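Long-range contact in putative enoyl-CoA hydratase/isomerase (Bordetella parapertussis, PDB 3ISA), which probably acts on acyl-CoA thioesters as a hydratase or isomerase of the crotonase family: residues 36-47 against 86-97. Sequence-based numbering, arbitrary orientation.
Sequences VEALIDGVDAAH and RIEMLLQRVAGS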
ATOM      1  N   VAL D  36       0.526  -5.620 -32.961  1.00 18.17           N
ATOM      2  CA  VAL D  36       0.451  -5.025 -31.609  1.00 18.46           C
ATOM      3  C   VAL D  36       0.185  -3.526 -31.721  1.00 21.33           C
ATOM      4  O   VAL D  36      -0.738  -3.011 -31.070  1.00 16.90           O
ATOM      5  CB  VAL D  36       1.711  -5.346 -30.774  1.00 16.41           C
ATOM      6  CG1 VAL D  36       1.739  -4.588 -29.394  1.00 17.74           C
ATOM      7  CG2 VAL D  36       1.815  -6.850 -30.573  1.00 17.73           C
ATOM      8  N   GLU D  37       0.940  -2.833 -32.578  1.00 16.00           N
ATOM      9  CA  GLU D  37       0.724  -1.386 -32.746  1.00 17.97           C
ATOM     10  C   GLU D  37      -0.677  -1.023 -33.273  1.00 18.06           C
ATOM     11  O   GLU D  37      -1.264  -0.036 -32.843  1.00 18.85           O
ATOM     12  CB  GLU D  37       1.815  -0.732 -33.597  1.00 21.68           C
ATOM     13  CG  GLU D  37       3.210  -0.718 -32.967  1.00 19.82           C
ATOM     14  CD  GLU D  37       3.270  -0.154 -31.542  1.00 22.54           C
ATOM     15  OE1 GLU D  37       2.728   0.941 -31.277  1.00 20.95           O
ATOM     16  OE2 GLU D  37       3.902  -0.816 -30.689  1.00 21.66           O
ATOM     17  N   ALA D  38      -1.198  -1.833 -34.192  1.00 16.13           N
ATOM     18  CA  ALA D  38      -2.553  -1.681 -34.705  1.00 19.88           C
ATOM     19  C   ALA D  38      -3.616  -1.866 -33.612  1.00 18.48           C
ATOM     20  O   ALA D  38      -4.622  -1.140 -33.582  1.00 14.61           O
ATOM     21  CB  ALA D  38      -2.788  -2.678 -35.834  1.00 20.01           C
ATOM     22  N   LEU D  39      -3.392  -2.847 -32.734  1.00 17.53           N
ATOM     23  CA  LEU D  39      -4.274  -3.096 -31.605  1.00 18.06           C
ATOM     24  C   LEU D  39      -4.245  -1.937 -30.612  1.00 14.51           C
ATOM     25  O   LEU D  39      -5.277  -1.489 -30.168  1.00 16.52           O
ATOM     26  CB  LEU D  39      -3.891  -4.395 -30.910  1.00 16.13           C
ATOM     27  CG  LEU D  39      -4.455  -5.640 -31.623  1.00 16.12           C
ATOM     28  CD1 LEU D  39      -3.599  -6.888 -31.303  1.00 19.82           C
ATOM     29  CD2 LEU D  39      -5.921  -5.869 -31.300  1.00 17.17           C
ATOM     30  N   ILE D  40      -3.055  -1.444 -30.302  1.00 16.20           N
ATOM     31  CA  ILE D  40      -2.909  -0.313 -29.407  1.00 12.97           C
ATOM     32  C   ILE D  40      -3.637   0.929 -29.953  1.00 17.26           C
ATOM     33  O   ILE D  40      -4.377   1.575 -29.207  1.00 17.84           O
ATOM     34  CB  ILE D  40      -1.403  -0.020 -29.128  1.00 15.45           C
ATOM     35  CG1 ILE D  40      -0.831  -1.097 -28.179  1.00 16.77           C
ATOM     36  CG2 ILE D  40      -1.232   1.333 -28.496  1.00 20.44           C
ATOM     37  CD1 ILE D  40       0.675  -1.089 -28.008  1.00 18.34           C
ATOM     38  N   ASP D  41      -3.410   1.242 -31.238  1.00 19.01           N
ATOM     39  CA  ASP D  41      -4.099   2.346 -31.903  0.50 19.14           C
ATOM     40  C   ASP D  41      -5.625   2.202 -31.860  1.00 18.95           C
ATOM     41  O   ASP D  41      -6.332   3.158 -31.505  1.00 15.87           O
ATOM     42  CB  ASP D  41      -3.588   2.485 -33.340  0.50 16.62           C
ATOM     43  CG  ASP D  41      -2.167   3.046 -33.409  0.50 13.62           C
ATOM     44  OD1 ASP D  41      -1.645   3.515 -32.367  0.50 35.24           O
ATOM     45  OD2 ASP D  41      -1.567   3.027 -34.502  0.50 33.34           O
ATOM     46  N   GLY D  42      -6.122   1.002 -32.198  1.00 16.76           N
ATOM     47  CA  GLY D  42      -7.557   0.715 -32.197  1.00 18.80           C
ATOM     48  C   GLY D  42      -8.195   0.834 -30.819  1.00 17.20           C
ATOM     49  O   GLY D  42      -9.261   1.443 -30.674  1.00 16.85           O
ATOM     50  N   VAL D  43      -7.548   0.236 -29.815  1.00 15.82           N
ATOM     51  CA  VAL D  43      -8.002   0.328 -28.415  1.00 16.57           C
ATOM     52  C   VAL D  43      -8.015   1.784 -27.912  1.00 19.17           C
ATOM     53  O   VAL D  43      -8.999   2.218 -27.306  1.00 20.23           O
ATOM     54  CB  VAL D  43      -7.194  -0.633 -27.481  1.00 15.46           C
ATOM     55  CG1 VAL D  43      -7.520  -0.371 -26.045  1.00 16.32           C
ATOM     56  CG2 VAL D  43      -7.533  -2.112 -27.836  1.00 20.16           C
ATOM     57  N   ASP D  44      -6.946   2.532 -28.190  1.00 16.58           N
ATOM     58  CA  ASP D  44      -6.879   3.961 -27.822  1.00 17.34           C
ATOM     59  C   ASP D  44      -8.001   4.779 -28.472  1.00 17.42           C
ATOM     60  O   ASP D  44      -8.597   5.631 -27.814  1.00 20.67           O
ATOM     61  CB  ASP D  44      -5.522   4.576 -28.177  1.00 18.65           C
ATOM     62  CG  ASP D  44      -4.391   4.093 -27.275  1.00 25.95           C
ATOM     63  OD1 ASP D  44      -4.639   3.349 -26.302  1.00 21.57           O
ATOM     64  OD2 ASP D  44      -3.228   4.454 -27.547  1.00 26.65           O
ATOM     65  N   ALA D  45      -8.294   4.501 -29.747  1.00 17.95           N
ATOM     66  CA  ALA D  45      -9.356   5.194 -30.474  1.00 18.76           C
ATOM     67  C   ALA D  45     -10.722   4.869 -29.868  1.00 21.52           C
ATOM     68  O   ALA D  45     -11.540   5.762 -29.680  1.00 20.53           O
ATOM     69  CB  ALA D  45      -9.313   4.822 -31.950  1.00 15.81           C
ATOM     70  N   ALA D  46     -10.949   3.595 -29.540  1.00 20.39           N
ATOM     71  CA  ALA D  46     -12.185   3.176 -28.876  1.00 23.21           C
ATOM     72  C   ALA D  46     -12.389   3.842 -27.501  1.00 18.88           C
ATOM     73  O   ALA D  46     -13.527   4.172 -27.143  1.00 22.86           O
ATOM     74  CB  ALA D  46     -12.238   1.670 -28.756  1.00 20.46           C
ATOM     75  N   HIS D  47     -11.293   4.039 -26.754  1.00 19.18           N
ATOM     76  CA  HIS D  47     -11.388   4.706 -25.473  0.50 19.81           C
ATOM     77  C   HIS D  47     -11.723   6.199 -25.649  1.00 22.29           C
ATOM     78  O   HIS D  47     -12.540   6.738 -24.902  1.00 20.16           O
ATOM     79  CB  HIS D  47     -10.129   4.455 -24.637  0.50 19.14           C
ATOM     80  CG  HIS D  47      -9.943   3.014 -24.248  0.50 20.29           C
ATOM     81  ND1 HIS D  47      -8.809   2.551 -23.617  0.50 17.91           N
ATOM     82  CD2 HIS D  47     -10.745   1.935 -24.412  0.50  8.61           C
ATOM     83  CE1 HIS D  47      -8.929   1.255 -23.397  0.50 10.71           C
ATOM     84  NE2 HIS D  47     -10.089   0.855 -23.882  0.50 12.92           N
ATOM     85  N   ARG D  86       5.646  -3.392 -25.458  1.00 17.65           N
ATOM     86  CA  ARG D  86       4.459  -2.907 -26.152  1.00 16.48           C
ATOM     87  C   ARG D  86       3.272  -3.880 -26.000  1.00 18.13           C
ATOM     88  O   ARG D  86       2.139  -3.445 -25.840  1.00 14.53           O
ATOM     89  CB  ARG D  86       4.776  -2.561 -27.619  1.00 14.92           C
ATOM     90  CG  ARG D  86       5.806  -1.396 -27.810  1.00 16.92           C
ATOM     91  CD  ARG D  86       5.315  -0.059 -27.242  1.00 17.44           C
ATOM     92  NE  ARG D  86       4.312   0.551 -28.125  1.00 18.23           N
ATOM     93  CZ  ARG D  86       3.525   1.572 -27.787  1.00 16.80           C
ATOM     94  NH1 ARG D  86       3.606   2.095 -26.566  1.00 15.39           N
ATOM     95  NH2 ARG D  86       2.658   2.072 -28.665  1.00 17.51           N
ATOM     96  N   ILE D  87       3.541  -5.185 -26.043  1.00 17.34           N
ATOM     97  CA  ILE D  87       2.514  -6.189 -25.730  1.00 17.60           C
ATOM     98  C   ILE D  87       1.948  -5.958 -24.319  1.00 16.12           C
ATOM     99  O   ILE D  87       0.737  -5.858 -24.150  1.00 15.89           O
ATOM    100  CB  ILE D  87       3.034  -7.647 -25.933  1.00 13.99           C
ATOM    101  CG1 ILE D  87       3.161  -7.951 -27.436  1.00 17.81           C
ATOM    102  CG2 ILE D  87       2.086  -8.666 -25.291  1.00 18.58           C
ATOM    103  CD1 ILE D  87       3.974  -9.211 -27.772  1.00 18.97           C
ATOM    104  N   GLU D  88       2.812  -5.828 -23.312  1.00 14.21           N
ATOM    105  CA  GLU D  88       2.303  -5.590 -21.942  1.00 16.35           C
ATOM    106  C   GLU D  88       1.536  -4.266 -21.829  1.00 16.50           C
ATOM    107  O   GLU D  88       0.532  -4.199 -21.126  1.00 16.67           O
ATOM    108  CB  GLU D  88       3.425  -5.677 -20.897  1.00 20.96           C
ATOM    109  CG  GLU D  88       3.002  -5.445 -19.409  1.00 17.86           C
ATOM    110  CD  GLU D  88       1.945  -6.445 -18.871  1.00 24.11           C
ATOM    111  OE1 GLU D  88       1.579  -7.420 -19.562  1.00 22.74           O
ATOM    112  OE2 GLU D  88       1.468  -6.245 -17.735  1.00 23.53           O
ATOM    113  N   MET D  89       1.994  -3.227 -22.536  1.00 14.61           N
ATOM    114  CA  MET D  89       1.286  -1.960 -22.542  1.00 12.29           C
ATOM    115  C   MET D  89      -0.132  -2.140 -23.148  1.00 16.85           C
ATOM    116  O   MET D  89      -1.121  -1.641 -22.603  1.00 16.64           O
ATOM    117  CB  MET D  89       2.117  -0.857 -23.214  1.00 16.13           C
ATOM    118  CG  MET D  89       3.354  -0.407 -22.362  1.00 18.65           C
ATOM    119  SD  MET D  89       4.476   0.788 -23.170  1.00 10.50           S
ATOM    120  CE  MET D  89       3.528   2.275 -22.967  1.00 21.97           C
ATOM    121  N   LEU D  90      -0.217  -2.912 -24.227  1.00 15.57           N
ATOM    122  CA  LEU D  90      -1.491  -3.269 -24.832  1.00 17.80           C
ATOM    123  C   LEU D  90      -2.396  -4.033 -23.853  1.00 14.93           C
ATOM    124  O   LEU D  90      -3.578  -3.680 -23.696  1.00 13.44           O
ATOM    125  CB  LEU D  90      -1.280  -4.101 -26.103  1.00 15.23           C
ATOM    126  CG  LEU D  90      -2.569  -4.700 -26.701  1.00 17.83           C
ATOM    127  CD1 LEU D  90      -3.586  -3.621 -27.168  1.00 16.94           C
ATOM    128  CD2 LEU D  90      -2.252  -5.715 -27.811  1.00 21.70           C
ATOM    129  N   LEU D  91      -1.841  -5.044 -23.189  1.00 15.88           N
ATOM    130  CA  LEU D  91      -2.623  -5.875 -22.257  1.00 15.20           C
ATOM    131  C   LEU D  91      -3.198  -5.027 -21.108  1.00 17.38           C
ATOM    132  O   LEU D  91      -4.345  -5.197 -20.695  1.00 16.03           O
ATOM    133  CB  LEU D  91      -1.754  -7.031 -21.731  1.00 10.14           C
ATOM    134  CG  LEU D  91      -1.233  -7.990 -22.803  1.00 14.78           C
ATOM    135  CD1 LEU D  91      -0.273  -9.007 -22.197  1.00 17.05           C
ATOM    136  CD2 LEU D  91      -2.406  -8.666 -23.512  1.00 18.99           C
ATOM    137  N   GLN D  92      -2.398  -4.081 -20.627  1.00 16.22           N
ATOM    138  CA  GLN D  92      -2.844  -3.213 -19.554  1.00 18.12           C
ATOM    139  C   GLN D  92      -3.964  -2.266 -20.008  1.00 19.37           C
ATOM    140  O   GLN D  92      -4.900  -1.998 -19.247  1.00 18.39           O
ATOM    141  CB  GLN D  92      -1.638  -2.473 -18.954  1.00 18.29           C
ATOM    142  CG  GLN D  92      -0.716  -3.444 -18.181  1.00 12.06           C
ATOM    143  CD  GLN D  92       0.410  -2.747 -17.445  1.00 18.28           C
ATOM    144  OE1 GLN D  92       0.452  -1.509 -17.358  1.00 19.43           O
ATOM    145  NE2 GLN D  92       1.323  -3.537 -16.891  1.00 19.14           N
ATOM    146  N   ARG D  93      -3.878  -1.776 -21.247  1.00 19.93           N
ATOM    147  CA  ARG D  93      -4.921  -0.933 -21.825  1.00 18.86           C
ATOM    148  C   ARG D  93      -6.236  -1.703 -21.954  1.00 16.52           C
ATOM    149  O   ARG D  93      -7.289  -1.183 -21.610  1.00 17.21           O
ATOM    150  CB  ARG D  93      -4.494  -0.431 -23.202  1.00 20.01           C
ATOM    151  CG  ARG D  93      -3.671   0.835 -23.163  1.00 26.78           C
ATOM    152  CD  ARG D  93      -2.728   0.819 -24.331  1.00 30.17           C
ATOM    153  NE  ARG D  93      -2.526   2.122 -24.957  1.00 36.53           N
ATOM    154  CZ  ARG D  93      -1.490   2.913 -24.722  1.00 31.33           C
ATOM    155  NH1 ARG D  93      -1.385   4.058 -25.373  1.00 33.46           N
ATOM    156  NH2 ARG D  93      -0.558   2.564 -23.845  1.00 29.71           N
ATOM    157  N   VAL D  94      -6.154  -2.944 -22.420  1.00 13.31           N
ATOM    158  CA  VAL D  94      -7.346  -3.806 -22.538  1.00 13.70           C
ATOM    159  C   VAL D  94      -7.903  -4.156 -21.139  1.00 13.79           C
ATOM    160  O   VAL D  94      -9.114  -3.981 -20.883  1.00 14.50           O
ATOM    161  CB  VAL D  94      -7.052  -5.064 -23.380  1.00 17.39           C
ATOM    162  CG1 VAL D  94      -8.301  -5.984 -23.459  1.00 15.31           C
ATOM    163  CG2 VAL D  94      -6.562  -4.660 -24.780  1.00 17.23           C
ATOM    164  N   ALA D  95      -7.017  -4.592 -20.238  1.00 14.70           N
ATOM    165  CA  ALA D  95      -7.412  -4.974 -18.859  1.00 18.83           C
ATOM    166  C   ALA D  95      -8.101  -3.857 -18.084  1.00 20.28           C
ATOM    167  O   ALA D  95      -9.099  -4.104 -17.389  1.00 19.10           O
ATOM    168  CB  ALA D  95      -6.233  -5.508 -18.076  1.00 20.20           C
ATOM    169  N   GLY D  96      -7.567  -2.644 -18.208  1.00 18.56           N
ATOM    170  CA  GLY D  96      -8.089  -1.463 -17.508  1.00 18.95           C
ATOM    171  C   GLY D  96      -9.081  -0.639 -18.328  1.00 21.78           C
ATOM    172  O   GLY D  96      -9.332   0.522 -18.015  1.00 19.96           O
ATOM    173  N   SER D  97      -9.651  -1.235 -19.370  1.00 16.48           N
ATOM    174  CA  SER D  97     -10.533  -0.503 -20.294  1.00 15.10           C
ATOM    175  C   SER D  97     -11.811  -0.008 -19.579  1.00 15.11           C
ATOM    176  O   SER D  97     -12.422  -0.760 -18.820  1.00 18.80           O
ATOM    177  CB  SER D  97     -10.925  -1.384 -21.472  1.00 19.64           C
ATOM    178  OG  SER D  97     -11.677  -0.661 -22.440  1.00 21.71           O
TER
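Arg86 reaches across from helix 77-95 to grip Glu37 of helix 33-48 side-on, and most of its side chain, from CB to NE and NH2, runs along that glutamate. CB already sits 3.6 Å from Glu37 OE2, with Val36 CG1 beyond, and CG then passes close to the same oxygen. Successive bends at chi2 and chi3 turn the chain toward the carboxylate, past which CD runs before the guanidinium begins. NE donates to Glu37 OE2 at 2.9 Å and NH2 to Glu37 OE1 at 2.8 Å. Both bonds are nearly straight and use syn lone pairs; one to each oxygen, they hold the two groups nearly coplanar, their planes 13° apart, and restrain their rotation. Ile40 CD1 rests over one face of this guanidinium, while Pro231 of a neighbouring subunit packs against both Arg86 and Glu37.

The two helices run roughly parallel, at 28°, and belong to the layer flanking the central sheet of the crotonase fold, whose strands 53-58 and 100-105 directly follow them in sequence. Between them Leu90 is the main apolar wedge. With CG anti to its backbone N (chi1 172°), its methyls reach the flank of Leu39, where CD2 is 3.7 Å from Leu39 CB, and its CB meets Ile40 CG1. Val36 CG2 packs on Ile87 CG1, and Val43 meets Val94 farther along, with Phe56 of the sheet also touching Val43.

A second side-on pair repeats two turns on: Arg93 NE bonds Asp44 OD1 at 2.8 Å and NH1 bonds OD2, while Ile40 CG2 lies over one guanidinium face. At the C-terminal end, Ser97 OG has Ser99 N as its main partner; a weak, bent bond to it from His47 NE2 is doubtful, since the histidine is modelled in two conformers.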